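Local structure of hydrazine synthase subunit alpha (5C2V) at residues 1-6 and 15-20. The protein catalyses the condensation of hydroxylamine with ammonia to hydrazine, the second half-reaction of the hydrazine synthase complex, and carries two heme c groups. Sequence-based numbering, arbitrary orientation.
Sequences EPVMTG and WTDYSG
The carboxylate of Asp17 reaches across to two successive backbone amides of the N-terminal loop, those of Val3 and Met4. Val3 N gives the firm bond, 2.8 Å to Asp17 OD2, approaching that oxygen nearly along its C-O axis. Met4 N sits before both oxygens and bonds each weakly, at 3.1 Å to Asp17 OD2 and 3.3 Å to Asp17 OD1. With CG anti to its own backbone N (chi1 177°), Asp17 extends its carboxylate toward the 1-6 loop, while OD1 also accepts weak bonds from Gly20 N, the capping bond, and from the Ser19 hydroxyl. The buried carboxylate is thus shared between the loop amides, one firmly bonded, and the first turn of helix 18-25, whose N-terminus would probably stabilise its negative charge. Val3 packs beside these polar bonds, CG1 lying 3.3 Å from Ser19 OG and CG2 3.6 Å from Gly20 CA. Thr5 brings OG1 alongside Asp17 CB at a looser 3.8 Å. The loose side is at the chain terminus, where the exposed Glu1 side chain stands off from 15-20. Met4 heads away from Asp17 beyond CB, toward Arg296 of the same chain and Asn251 of the beta subunit; its carbonyl bonds Arg277 of that subunit. Asp17 is a helix N-cap, here also tethering the amino-terminal loop to the start of helix 18-25 where the beta and gamma subunits meet the alpha chain.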
loop_
_atom_site.group_PDB
_atom_site.type_symbol
_atom_site.label_atom_id
_atom_site.label_comp_id
_atom_site.label_asym_id
_atom_site.label_seq_id
_atom_site.Cartn_x
_atom_site.Cartn_y
_atom_site.Cartn_z
ATOM N N GLU D 1 40.555 -4.427 17.723
ATOM C CA GLU D 1 40.325 -5.606 16.896
ATOM C C GLU D 1 40.080 -5.226 15.440
ATOM O O GLU D 1 39.576 -4.139 15.156
ATOM C CB GLU D 1 39.136 -6.414 17.426
ATOM C CG GLU D 1 39.348 -7.023 18.801
ATOM C CD GLU D 1 38.792 -6.158 19.915
ATOM O OE1 GLU D 1 38.424 -6.715 20.970
ATOM O OE2 GLU D 1 38.722 -4.924 19.734
ATOM N N PRO D 2 40.448 -6.120 14.509
ATOM C CA PRO D 2 40.127 -5.924 13.092
ATOM C C PRO D 2 38.643 -6.156 12.816
ATOM O O PRO D 2 38.048 -7.062 13.399
ATOM C CB PRO D 2 40.988 -6.977 12.392
ATOM C CG PRO D 2 41.155 -8.052 13.409
ATOM C CD PRO D 2 41.240 -7.343 14.731
ATOM N N VAL D 3 38.053 -5.345 11.941
ATOM C CA VAL D 3 36.638 -5.486 11.614
ATOM C C VAL D 3 36.426 -5.696 10.117
ATOM O O VAL D 3 36.076 -6.792 9.679
ATOM C CB VAL D 3 35.825 -4.258 12.072
ATOM C CG1 VAL D 3 34.363 -4.415 11.687
ATOM C CG2 VAL D 3 35.961 -4.063 13.574
ATOM N N MET D 4 36.638 -4.640 9.337
ATOM C CA MET D 4 36.434 -4.703 7.894
ATOM C C MET D 4 37.529 -5.524 7.223
ATOM O O MET D 4 37.249 -6.417 6.423
ATOM C CB MET D 4 36.387 -3.292 7.301
ATOM C CG MET D 4 36.021 -3.241 5.826
ATOM S SD MET D 4 35.869 -1.547 5.224
ATOM C CE MET D 4 35.362 -1.827 3.531
ATOM N N THR D 5 38.779 -5.216 7.557
ATOM C CA THR D 5 39.924 -5.928 7.001
ATOM C C THR D 5 40.736 -6.604 8.099
ATOM O O THR D 5 40.377 -6.545 9.273
ATOM C CB THR D 5 40.851 -4.985 6.213
ATOM O OG1 THR D 5 41.450 -4.040 7.109
ATOM C CG2 THR D 5 40.072 -4.239 5.146
ATOM N N GLY D 6 41.832 -7.245 7.707
ATOM C CA GLY D 6 42.741 -7.852 8.659
ATOM C C GLY D 6 43.823 -6.876 9.077
ATOM O O GLY D 6 44.063 -5.878 8.397
ATOM N N TRP D 15 45.101 0.693 9.849
ATOM C CA TRP D 15 44.678 2.085 9.977
ATOM C C TRP D 15 43.635 2.475 8.931
ATOM O O TRP D 15 43.020 3.537 9.027
ATOM C CB TRP D 15 45.886 3.024 9.887
ATOM C CG TRP D 15 46.687 2.892 8.625
ATOM C CD1 TRP D 15 47.796 2.121 8.435
ATOM C CD2 TRP D 15 46.447 3.560 7.379
ATOM N NE1 TRP D 15 48.259 2.264 7.150
ATOM C CE2 TRP D 15 47.449 3.143 6.481
ATOM C CE3 TRP D 15 45.481 4.470 6.936
ATOM C CZ2 TRP D 15 47.512 3.601 5.166
ATOM C CZ3 TRP D 15 45.547 4.925 5.631
ATOM C CH2 TRP D 15 46.554 4.490 4.763
ATOM N N THR D 16 43.442 1.619 7.933
ATOM C CA THR D 16 42.432 1.859 6.909
ATOM C C THR D 16 41.053 1.390 7.360
ATOM O O THR D 16 40.038 1.773 6.780
ATOM C CB THR D 16 42.780 1.154 5.589
ATOM O OG1 THR D 16 42.919 -0.253 5.822
ATOM C CG2 THR D 16 44.077 1.701 5.019
ATOM N N ASP D 17 41.018 0.563 8.400
ATOM C CA ASP D 17 39.756 0.043 8.903
ATOM C C ASP D 17 39.247 0.959 10.009
ATOM O O ASP D 17 39.788 0.975 11.112
ATOM C CB ASP D 17 39.935 -1.391 9.410
ATOM C CG ASP D 17 38.667 -1.969 10.012
ATOM O OD1 ASP D 17 37.565 -1.477 9.689
ATOM O OD2 ASP D 17 38.774 -2.931 10.803
ATOM N N TYR D 18 38.185 1.700 9.711
ATOM C CA TYR D 18 37.691 2.735 10.612
ATOM C C TYR D 18 37.057 2.142 11.861
ATOM O O TYR D 18 37.419 2.497 12.984
ATOM C CB TYR D 18 36.686 3.633 9.886
ATOM C CG TYR D 18 35.844 4.490 10.804
ATOM C CD1 TYR D 18 34.566 4.094 11.180
ATOM C CD2 TYR D 18 36.327 5.696 11.297
ATOM C CE1 TYR D 18 33.795 4.871 12.021
ATOM C CE2 TYR D 18 35.560 6.482 12.138
ATOM C CZ TYR D 18 34.296 6.063 12.496
ATOM O OH TYR D 18 33.528 6.841 13.332
ATOM N N SER D 19 36.108 1.235 11.657
ATOM C CA SER D 19 35.415 0.584 12.760
ATOM C C SER D 19 36.374 -0.269 13.581
ATOM O O SER D 19 36.134 -0.530 14.758
ATOM C CB SER D 19 34.260 -0.270 12.234
ATOM O OG SER D 19 34.710 -1.173 11.238
ATOM N N GLY D 20 37.463 -0.699 12.952
ATOM C CA GLY D 20 38.484 -1.468 13.638
ATOM C C GLY D 20 39.366 -0.604 14.516
ATOM O O GLY D 20 39.676 -0.970 15.650
#